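Local coordinates for Nrps/pks (Streptomyces albus, PDB 4OPE), which probably catalyses chain-extending decarboxylative condensation as a ketosynthase domain (KS7) of OzmH, an "AT-less" type I polyketide synthase of oxazolomycin biosynthesis, at residues A[120-125]-A[165-171]; A[98-103]-A[158-163]; A[44-50]-A[581-585]. All blocks are in the same frame, centred on the assembly; numbering follows the deposited sequence.

From the N terminus, the first segment is loop 44-50, after strand 39-40; its partner comes only at the C-terminal end, so interaction 3 closes a loop around nearly the whole domain. Inside that span, helix 93-108 and strand 121-126 come next, and each waits for a partner: helix 152-163 returns to the helix in interaction 2, and strand 169-173 returns to the strand in interaction 1. These two loops cross, and the contacts touch, with Ser160 of the helix bonded to Ser169 of the strand. Together they join a helical layer to the edge of the central sheet; interaction 3 lies about 37 Å from interaction 1 and about 30 Å from interaction 2, centre to centre.

Interaction 1 (A[120-125]-A[165-171]); sequences RTGVFV and FDGPSIA
Phe165 lays one ring face against Thr121: CG2 of Thr121 stands 3.7 Å from the Phe165 ring centroid and almost on its normal, a CH-pi contact. Phe165 CG is anti to the carbonyl carbon (chi1 -67°), which turns the ring to this side and brings CD2, at its edge, 3.7 Å from Val123 CG2. Asp166 meets Arg120 directly, OD1 lying 3.4 Å from Arg120 CG, and through water as well. One water accepts from Arg120 NH2 and donates to Asp166 O; a second accepts from both Thr121 N and Asp166 N. The Arg120 guanidinium also forms a salt bridge with Glu293 of the second subunit. Gly167 N then bonds to Thr121 O at 2.8 Å, before regular pairing sets in. Pro168 O takes a nearly straight bond from Val123 N (2.8 Å), and Pro168 CB meets Phe124 CZ at 3.7 Å. From here the strands pair in parallel, the two ends of a beta-alpha-beta crossover in the thiolase fold; helix 152-163 packs on the face carrying Val123, Val125, Ser169 and Ala171, its Ser160 hydrogen-bonded to Ser169 OG. Ile170 is held to strand 121-126 twice, its N giving to Val123 O (2.9 Å) and its O taking Val125 N (3.2 Å), while CD1 runs beside the Phe124 ring. Ala171 CB meets Val125 CG1, and its backbone pairs antiparallel with a strand of the second subunit, carrying the sheet across the dimer.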
loop_
_atom_site.group_PDB
_atom_site.type_symbol
_atom_site.label_atom_id
_atom_site.label_comp_id
_atom_site.label_asym_id
_atom_site.label_seq_id
_atom_site.Cartn_x
_atom_site.Cartn_y
_atom_site.Cartn_z
ATOM N N ARG A 120 -14.614 14.769 3.392
ATOM C CA ARG A 120 -14.198 13.486 2.962
ATOM C C ARG A 120 -12.861 13.120 3.560
ATOM O O ARG A 120 -11.899 13.868 3.432
ATOM C CB ARG A 120 -14.090 13.549 1.493
ATOM C CG ARG A 120 -14.245 12.208 0.851
ATOM C CD ARG A 120 -13.899 12.460 -0.570
ATOM N NE ARG A 120 -14.723 11.716 -1.480
ATOM C CZ ARG A 120 -14.686 11.924 -2.776
ATOM N NH1 ARG A 120 -13.872 12.860 -3.289
ATOM N NH2 ARG A 120 -15.456 11.182 -3.548
ATOM N N THR A 121 -12.796 11.973 4.232
ATOM C CA THR A 121 -11.591 11.614 4.980
ATOM C C THR A 121 -10.956 10.355 4.428
ATOM O O THR A 121 -11.632 9.363 4.234
ATOM C CB THR A 121 -11.876 11.465 6.480
ATOM O OG1 THR A 121 -12.457 12.693 6.976
ATOM C CG2 THR A 121 -10.584 11.182 7.258
ATOM N N GLY A 122 -9.649 10.427 4.143
ATOM C CA GLY A 122 -8.895 9.273 3.655
ATOM C C GLY A 122 -8.143 8.573 4.791
ATOM O O GLY A 122 -7.890 9.173 5.835
ATOM N N VAL A 123 -7.792 7.306 4.560
ATOM C CA VAL A 123 -6.966 6.495 5.472
ATOM C C VAL A 123 -5.882 5.806 4.684
ATOM O O VAL A 123 -6.166 5.179 3.648
ATOM C CB VAL A 123 -7.789 5.411 6.107
ATOM C CG1 VAL A 123 -6.914 4.516 6.965
ATOM C CG2 VAL A 123 -8.900 6.037 6.920
ATOM N N PHE A 124 -4.656 5.954 5.190
ATOM C CA PHE A 124 -3.394 5.475 4.604
ATOM C C PHE A 124 -2.502 4.951 5.736
ATOM O O PHE A 124 -2.080 5.709 6.623
ATOM C CB PHE A 124 -2.667 6.618 3.914
ATOM C CG PHE A 124 -3.470 7.306 2.856
ATOM C CD1 PHE A 124 -4.440 8.230 3.182
ATOM C CD2 PHE A 124 -3.251 7.029 1.539
ATOM C CE1 PHE A 124 -5.185 8.864 2.202
ATOM C CE2 PHE A 124 -4.004 7.640 0.544
ATOM C CZ PHE A 124 -4.969 8.567 0.874
ATOM N N VAL A 125 -2.237 3.648 5.724
ATOM C CA VAL A 125 -1.547 2.978 6.827
ATOM C C VAL A 125 -0.508 2.069 6.300
ATOM O O VAL A 125 -0.772 1.308 5.394
ATOM C CB VAL A 125 -2.533 2.176 7.706
ATOM C CG1 VAL A 125 -3.248 1.081 6.927
ATOM C CG2 VAL A 125 -1.856 1.639 8.971
ATOM N N PHE A 165 -15.167 6.888 7.172
ATOM C CA PHE A 165 -14.250 7.634 6.328
ATOM C C PHE A 165 -14.380 7.124 4.893
ATOM O O PHE A 165 -14.016 5.978 4.582
ATOM C CB PHE A 165 -12.804 7.490 6.841
ATOM C CG PHE A 165 -12.541 8.137 8.175
ATOM C CD1 PHE A 165 -13.336 9.172 8.644
ATOM C CD2 PHE A 165 -11.474 7.710 8.955
ATOM C CE1 PHE A 165 -13.089 9.750 9.865
ATOM C CE2 PHE A 165 -11.205 8.291 10.156
ATOM C CZ PHE A 165 -12.018 9.309 10.628
ATOM N N ASP A 166 -14.927 7.955 4.018
ATOM C CA ASP A 166 -15.281 7.479 2.679
ATOM C C ASP A 166 -14.358 8.065 1.618
ATOM O O ASP A 166 -14.651 8.075 0.460
ATOM C CB ASP A 166 -16.785 7.684 2.393
ATOM C CG ASP A 166 -17.212 9.154 2.349
ATOM O OD1 ASP A 166 -16.355 10.078 2.515
ATOM O OD2 ASP A 166 -18.442 9.376 2.137
ATOM N N GLY A 167 -13.211 8.543 2.052
ATOM C CA GLY A 167 -12.100 8.787 1.160
ATOM C C GLY A 167 -11.358 7.501 0.855
ATOM O O GLY A 167 -11.783 6.396 1.234
ATOM N N PRO A 168 -10.235 7.631 0.161
ATOM C CA PRO A 168 -9.347 6.520 -0.121
ATOM C C PRO A 168 -9.045 5.748 1.130
ATOM O O PRO A 168 -8.815 6.347 2.185
ATOM C CB PRO A 168 -8.075 7.200 -0.603
ATOM C CG PRO A 168 -8.496 8.530 -1.076
ATOM C CD PRO A 168 -9.677 8.925 -0.253
ATOM N N SER A 169 -9.034 4.438 1.022
ATOM C CA SER A 169 -8.702 3.565 2.150
ATOM C C SER A 169 -7.660 2.557 1.672
ATOM O O SER A 169 -7.995 1.612 1.047
ATOM C CB SER A 169 -9.972 2.834 2.713
ATOM O OG SER A 169 -9.685 1.955 3.830
ATOM N N ILE A 170 -6.397 2.763 2.015
ATOM C CA ILE A 170 -5.299 2.038 1.418
ATOM C C ILE A 170 -4.304 1.574 2.435
ATOM O O ILE A 170 -3.862 2.369 3.249
ATOM C CB ILE A 170 -4.537 2.992 0.489
ATOM C CG1 ILE A 170 -5.514 3.600 -0.528
ATOM C CG2 ILE A 170 -3.388 2.240 -0.191
ATOM C CD1 ILE A 170 -4.870 4.558 -1.513
ATOM N N ALA A 171 -3.910 0.321 2.387
ATOM C CA ALA A 171 -2.800 -0.126 3.196
ATOM C C ALA A 171 -1.620 -0.315 2.283
ATOM O O ALA A 171 -1.771 -0.627 1.092
ATOM C CB ALA A 171 -3.116 -1.418 3.913
HETATM O O HOH W 1 -16.261 9.150 -1.542
HETATM O O HOH W 2 -15.502 10.793 4.986
#

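Interaction 2 (A[98-103]-A[158-163]); sequences FLQTVW and RVSYFF
Phe98 brings CD2 to within 3.8 Å of Val159 CG2, the two side chains crossing at about a right angle; the Phe98 ring also packs on Val125. Leu99 is the knob of the interface. It sits in a hole formed by Arg158, Val159, Phe162 and Phe163, with CD1 against Arg158 CG (4.0 Å) and CD2 against both Val159 CG2 and Phe163 CE1. Arg158 offers its CG and CD here, while its guanidinium makes a salt bridge with Glu95. Val102 meets Val159 tip to tip with CG2, while its CG1 lies over a face of the Phe163 ring, 3.8 Å from the centroid, in a CH-pi contact. The opposite face of that ring is met by Phe162 CD2. Phe163 CG is anti to the carbonyl carbon (chi1 -70°), which aims the ring at Val102 and Trp103 of the other helix. Trp103 comes in obliquely at the end of the interface: its CE3 is 3.6 Å from Phe163 CE2, with the six-membered ring and the Phe163 ring inclined at 45°. With an alanine in place of Phe163, a gap would probably open beside Val102 CG1 and Trp103 CE3, leaving Leu99 CD2 with Val159 but not the ring. No hydrogen bond joins segments 98-103 and 158-163, whose axes cross at -48°; they pack as part of a helical layer laid against the central sheet of the thiolase fold.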
loop_
_atom_site.group_PDB
_atom_site.type_symbol
_atom_site.label_atom_id
_atom_site.label_comp_id
_atom_site.label_asym_id
_atom_site.label_seq_id
_atom_site.Cartn_x
_atom_site.Cartn_y
_atom_site.Cartn_z
ATOM N N PHE A 98 -4.523 -0.493 15.786
ATOM C CA PHE A 98 -4.669 0.664 14.955
ATOM C C PHE A 98 -6.066 1.324 15.080
ATOM O O PHE A 98 -6.205 2.536 14.959
ATOM C CB PHE A 98 -4.361 0.308 13.515
ATOM C CG PHE A 98 -4.154 1.481 12.648
ATOM C CD1 PHE A 98 -3.128 2.367 12.895
ATOM C CD2 PHE A 98 -4.969 1.718 11.605
ATOM C CE1 PHE A 98 -2.926 3.487 12.099
ATOM C CE2 PHE A 98 -4.771 2.842 10.797
ATOM C CZ PHE A 98 -3.750 3.726 11.054
ATOM N N LEU A 99 -7.084 0.530 15.350
ATOM C CA LEU A 99 -8.392 1.091 15.573
ATOM C C LEU A 99 -8.400 1.979 16.807
ATOM O O LEU A 99 -8.899 3.119 16.784
ATOM C CB LEU A 99 -9.407 -0.001 15.766
ATOM C CG LEU A 99 -10.114 -0.505 14.541
ATOM C CD1 LEU A 99 -10.819 -1.769 14.967
ATOM C CD2 LEU A 99 -11.115 0.505 14.002
ATOM N N GLN A 100 -7.820 1.485 17.889
ATOM C CA GLN A 100 -7.728 2.315 19.081
ATOM C C GLN A 100 -6.857 3.555 18.835
ATOM O O GLN A 100 -7.204 4.646 19.284
ATOM C CB GLN A 100 -7.276 1.499 20.278
ATOM C CG GLN A 100 -8.232 0.313 20.553
ATOM C CD GLN A 100 -7.769 -0.574 21.721
ATOM O OE1 GLN A 100 -6.607 -0.646 21.991
ATOM N NE2 GLN A 100 -8.680 -1.277 22.365
ATOM N N THR A 101 -5.769 3.403 18.084
ATOM C CA THR A 101 -4.918 4.525 17.748
ATOM C C THR A 101 -5.689 5.583 17.002
ATOM O O THR A 101 -5.633 6.760 17.330
ATOM C CB THR A 101 -3.745 4.037 16.900
ATOM O OG1 THR A 101 -2.953 3.146 17.697
ATOM C CG2 THR A 101 -2.905 5.187 16.379
ATOM N N VAL A 102 -6.481 5.193 16.029
ATOM C CA VAL A 102 -7.236 6.211 15.294
ATOM C C VAL A 102 -8.224 6.922 16.187
ATOM O O VAL A 102 -8.374 8.147 16.115
ATOM C CB VAL A 102 -7.906 5.659 14.044
ATOM C CG1 VAL A 102 -8.726 6.737 13.364
ATOM C CG2 VAL A 102 -6.819 5.171 13.099
ATOM N N TRP A 103 -8.873 6.164 17.056
ATOM C CA TRP A 103 -9.768 6.775 18.038
ATOM C C TRP A 103 -9.001 7.833 18.835
ATOM O O TRP A 103 -9.479 8.972 18.988
ATOM C CB TRP A 103 -10.364 5.755 19.014
ATOM C CG TRP A 103 -11.397 6.404 19.868
ATOM C CD1 TRP A 103 -11.221 6.996 21.087
ATOM C CD2 TRP A 103 -12.782 6.574 19.533
ATOM N NE1 TRP A 103 -12.423 7.519 21.548
ATOM C CE2 TRP A 103 -13.392 7.290 20.608
ATOM C CE3 TRP A 103 -13.564 6.195 18.438
ATOM C CZ2 TRP A 103 -14.738 7.644 20.598
ATOM C CZ3 TRP A 103 -14.919 6.535 18.435
ATOM C CH2 TRP A 103 -15.488 7.247 19.507
ATOM N N ARG A 158 -11.239 -1.412 7.895
ATOM C CA ARG A 158 -11.931 -1.434 9.140
ATOM C C ARG A 158 -11.953 -0.040 9.815
ATOM O O ARG A 158 -12.990 0.418 10.325
ATOM C CB ARG A 158 -11.319 -2.483 10.038
ATOM C CG ARG A 158 -12.144 -2.742 11.300
ATOM C CD ARG A 158 -11.971 -4.174 11.774
ATOM N NE ARG A 158 -13.153 -4.954 11.468
ATOM C CZ ARG A 158 -13.184 -6.250 11.169
ATOM N NH1 ARG A 158 -12.094 -6.987 11.095
ATOM N NH2 ARG A 158 -14.343 -6.816 10.928
ATOM N N VAL A 159 -10.845 0.659 9.797
ATOM C CA VAL A 159 -10.886 2.064 10.221
ATOM C C VAL A 159 -11.903 2.887 9.379
ATOM O O VAL A 159 -12.778 3.614 9.916
ATOM C CB VAL A 159 -9.479 2.670 10.195
ATOM C CG1 VAL A 159 -9.524 4.188 10.284
ATOM C CG2 VAL A 159 -8.719 2.123 11.367
ATOM N N SER A 160 -11.805 2.757 8.065
ATOM C CA SER A 160 -12.689 3.519 7.216
ATOM C C SER A 160 -14.189 3.237 7.524
ATOM O O SER A 160 -15.012 4.144 7.534
ATOM C CB SER A 160 -12.353 3.292 5.738
ATOM O OG SER A 160 -11.119 3.919 5.396
ATOM N N TYR A 161 -14.508 1.981 7.811
ATOM C CA TYR A 161 -15.858 1.564 8.044
ATOM C C TYR A 161 -16.383 2.156 9.344
ATOM O O TYR A 161 -17.395 2.841 9.371
ATOM C CB TYR A 161 -15.904 0.067 8.120
ATOM C CG TYR A 161 -17.164 -0.437 8.713
ATOM C CD1 TYR A 161 -18.364 -0.348 7.995
ATOM C CD2 TYR A 161 -17.177 -1.015 9.971
ATOM C CE1 TYR A 161 -19.549 -0.820 8.519
ATOM C CE2 TYR A 161 -18.356 -1.463 10.528
ATOM C CZ TYR A 161 -19.549 -1.369 9.804
ATOM O OH TYR A 161 -20.737 -1.843 10.336
ATOM N N PHE A 162 -15.657 1.914 10.415
ATOM C CA PHE A 162 -16.073 2.273 11.732
ATOM C C PHE A 162 -16.121 3.762 11.952
ATOM O O PHE A 162 -16.943 4.230 12.701
ATOM C CB PHE A 162 -15.141 1.645 12.769
ATOM C CG PHE A 162 -15.508 1.968 14.180
ATOM C CD1 PHE A 162 -16.571 1.315 14.813
ATOM C CD2 PHE A 162 -14.819 2.941 14.883
ATOM C CE1 PHE A 162 -16.901 1.602 16.123
ATOM C CE2 PHE A 162 -15.156 3.249 16.194
ATOM C CZ PHE A 162 -16.195 2.569 16.817
ATOM N N PHE A 163 -15.219 4.521 11.368
ATOM C CA PHE A 163 -15.222 5.978 11.591
ATOM C C PHE A 163 -15.964 6.731 10.509
ATOM O O PHE A 163 -16.031 7.962 10.543
ATOM C CB PHE A 163 -13.778 6.494 11.620
ATOM C CG PHE A 163 -13.032 6.067 12.823
ATOM C CD1 PHE A 163 -12.418 4.847 12.869
ATOM C CD2 PHE A 163 -12.951 6.897 13.921
ATOM C CE1 PHE A 163 -11.710 4.466 14.011
ATOM C CE2 PHE A 163 -12.258 6.504 15.064
ATOM C CZ PHE A 163 -11.655 5.277 15.112
#

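Interaction 3 (A[44-50]-A[581-585]); sequences DRWDHGR and DAVRR
The C-terminal tail of the chain folds back here onto the loop between strands 39-40 and 66-67 of the ketosynthase, and Val583, at the end of a 3-10 segment, meets Trp46 and Asp47 of that loop. Asp47 N gives an almost straight bond to Val583 O (2.8 Å, 177° at the hydrogen), and Val583 CG2 packs on Trp46 CB at 3.5 Å. The Trp46 indole turns from the tail and bonds through NE1 to His48 ND1 (3.0 Å), each partner near the other's ring plane. Such a return is consistent with the linker that wraps back over the ketosynthase in type I polyketide synthases. Arg50 reaches across through a kinked chain (chi3 -61°), and its NH2 donates to Ala582 O at 2.8 Å, in the carbonyl plane on a lone pair. Arg584 meets the start of the loop, with Asp44 O over one face of its guanidinium and CZ 3.6 Å from that oxygen. Asp47 OD1 likewise sits above a face of the Arg585 guanidinium, 3.5 Å from NH2, in a salt bridge; the oxygen stands off the guanidinium plane, so only the charges attract.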
loop_
_atom_site.group_PDB
_atom_site.type_symbol
_atom_site.label_atom_id
_atom_site.label_comp_id
_atom_site.label_asym_id
_atom_site.label_seq_id
_atom_site.Cartn_x
_atom_site.Cartn_y
_atom_site.Cartn_z
ATOM N N ASP A 44 5.355 -13.981 28.207
ATOM C CA ASP A 44 3.971 -14.131 27.744
ATOM C C ASP A 44 3.748 -14.037 26.220
ATOM O O ASP A 44 2.613 -14.218 25.757
ATOM C CB ASP A 44 2.989 -13.246 28.529
ATOM C CG ASP A 44 3.262 -11.781 28.413
ATOM O OD1 ASP A 44 4.267 -11.357 27.810
ATOM O OD2 ASP A 44 2.443 -11.027 28.964
ATOM N N ARG A 45 4.816 -13.803 25.454
ATOM C CA ARG A 45 4.730 -13.784 24.005
ATOM C C ARG A 45 5.116 -15.126 23.442
ATOM O O ARG A 45 4.385 -15.712 22.667
ATOM C CB ARG A 45 5.682 -12.739 23.401
ATOM C CG ARG A 45 5.463 -11.323 23.849
ATOM C CD ARG A 45 4.137 -10.766 23.379
ATOM N NE ARG A 45 4.195 -9.317 23.542
ATOM C CZ ARG A 45 4.319 -8.437 22.554
ATOM N NH1 ARG A 45 4.376 -7.149 22.861
ATOM N NH2 ARG A 45 4.365 -8.826 21.280
ATOM N N TRP A 46 6.313 -15.580 23.785
ATOM C CA TRP A 46 6.760 -16.904 23.391
ATOM C C TRP A 46 7.993 -17.248 24.197
ATOM O O TRP A 46 8.603 -16.369 24.829
ATOM C CB TRP A 46 7.022 -17.023 21.878
ATOM C CG TRP A 46 8.166 -16.209 21.359
ATOM C CD1 TRP A 46 9.486 -16.487 21.479
ATOM C CD2 TRP A 46 8.082 -15.002 20.601
ATOM N NE1 TRP A 46 10.240 -15.513 20.869
ATOM C CE2 TRP A 46 9.405 -14.597 20.307
ATOM C CE3 TRP A 46 7.021 -14.220 20.140
ATOM C CZ2 TRP A 46 9.697 -13.447 19.582
ATOM C CZ3 TRP A 46 7.314 -13.095 19.397
ATOM C CH2 TRP A 46 8.635 -12.709 19.144
ATOM N N ASP A 47 8.307 -18.542 24.193
ATOM C CA ASP A 47 9.424 -19.099 24.908
ATOM C C ASP A 47 10.582 -18.961 23.953
ATOM O O ASP A 47 10.701 -19.701 22.974
ATOM C CB ASP A 47 9.134 -20.570 25.248
ATOM C CG ASP A 47 10.325 -21.304 25.902
ATOM O OD1 ASP A 47 11.304 -20.655 26.347
ATOM O OD2 ASP A 47 10.259 -22.562 25.965
ATOM N N HIS A 48 11.426 -17.980 24.216
ATOM C CA HIS A 48 12.542 -17.733 23.343
ATOM C C HIS A 48 13.655 -18.778 23.515
ATOM O O HIS A 48 14.497 -18.923 22.627
ATOM C CB HIS A 48 13.084 -16.325 23.538
ATOM C CG HIS A 48 13.815 -15.815 22.342
ATOM N ND1 HIS A 48 13.204 -15.650 21.124
ATOM C CD2 HIS A 48 15.106 -15.455 22.162
ATOM C CE1 HIS A 48 14.082 -15.202 20.244
ATOM N NE2 HIS A 48 15.247 -15.074 20.849
ATOM N N GLY A 49 13.658 -19.498 24.637
ATOM C CA GLY A 49 14.539 -20.666 24.807
ATOM C C GLY A 49 14.503 -21.621 23.617
ATOM O O GLY A 49 15.540 -22.002 23.110
ATOM N N ARG A 50 13.308 -21.957 23.126
ATOM C CA ARG A 50 13.168 -22.877 21.968
ATOM C C ARG A 50 13.904 -22.460 20.707
ATOM O O ARG A 50 14.049 -23.276 19.804
ATOM C CB ARG A 50 11.706 -23.065 21.546
ATOM C CG ARG A 50 10.722 -23.106 22.689
ATOM C CD ARG A 50 9.783 -24.287 22.571
ATOM N NE ARG A 50 8.952 -24.281 21.356
ATOM C CZ ARG A 50 7.620 -24.173 21.353
ATOM N NH1 ARG A 50 6.950 -24.211 20.197
ATOM N NH2 ARG A 50 6.943 -24.023 22.500
ATOM N N ASP A 581 -0.840 -20.288 22.035
ATOM C CA ASP A 581 -0.126 -20.659 23.247
ATOM C C ASP A 581 0.869 -21.809 23.037
ATOM O O ASP A 581 1.685 -22.082 23.913
ATOM C CB ASP A 581 -1.138 -20.971 24.349
ATOM C CG ASP A 581 -2.152 -19.829 24.538
ATOM O OD1 ASP A 581 -1.781 -18.645 24.284
ATOM O OD2 ASP A 581 -3.317 -20.116 24.900
ATOM N N ALA A 582 0.827 -22.453 21.869
ATOM C CA ALA A 582 1.846 -23.442 21.476
ATOM C C ALA A 582 3.303 -22.966 21.684
ATOM O O ALA A 582 4.126 -23.720 22.204
ATOM C CB ALA A 582 1.629 -23.870 20.017
ATOM N N VAL A 583 3.593 -21.714 21.305
ATOM C CA VAL A 583 4.971 -21.187 21.255
ATOM C C VAL A 583 5.497 -20.754 22.626
ATOM O O VAL A 583 6.645 -20.358 22.763
ATOM C CB VAL A 583 5.162 -20.053 20.175
ATOM C CG1 VAL A 583 4.840 -20.579 18.776
ATOM C CG2 VAL A 583 4.339 -18.781 20.470
ATOM N N ARG A 584 4.661 -20.879 23.643
ATOM C CA ARG A 584 5.067 -20.655 25.036
ATOM C C ARG A 584 5.292 -21.964 25.801
ATOM O O ARG A 584 5.139 -23.055 25.244
ATOM C CB ARG A 584 3.988 -19.833 25.732
ATOM C CG ARG A 584 3.596 -18.602 24.941
ATOM C CD ARG A 584 2.307 -17.989 25.437
ATOM N NE ARG A 584 2.385 -17.660 26.851
ATOM C CZ ARG A 584 1.393 -17.101 27.525
ATOM N NH1 ARG A 584 0.269 -16.805 26.893
ATOM N NH2 ARG A 584 1.526 -16.817 28.815
ATOM N N ARG A 585 5.655 -21.836 27.077
ATOM C CA ARG A 585 5.836 -22.983 27.975
ATOM C C ARG A 585 4.484 -23.647 28.296
ATOM O O ARG A 585 4.393 -24.866 28.486
ATOM C CB ARG A 585 6.518 -22.530 29.278
ATOM C CG ARG A 585 7.922 -21.934 29.108
ATOM C CD ARG A 585 8.200 -20.796 30.102
ATOM N NE ARG A 585 9.242 -19.842 29.664
ATOM C CZ ARG A 585 9.100 -18.897 28.720
ATOM N NH1 ARG A 585 7.951 -18.746 28.048
ATOM N NH2 ARG A 585 10.127 -18.096 28.427
#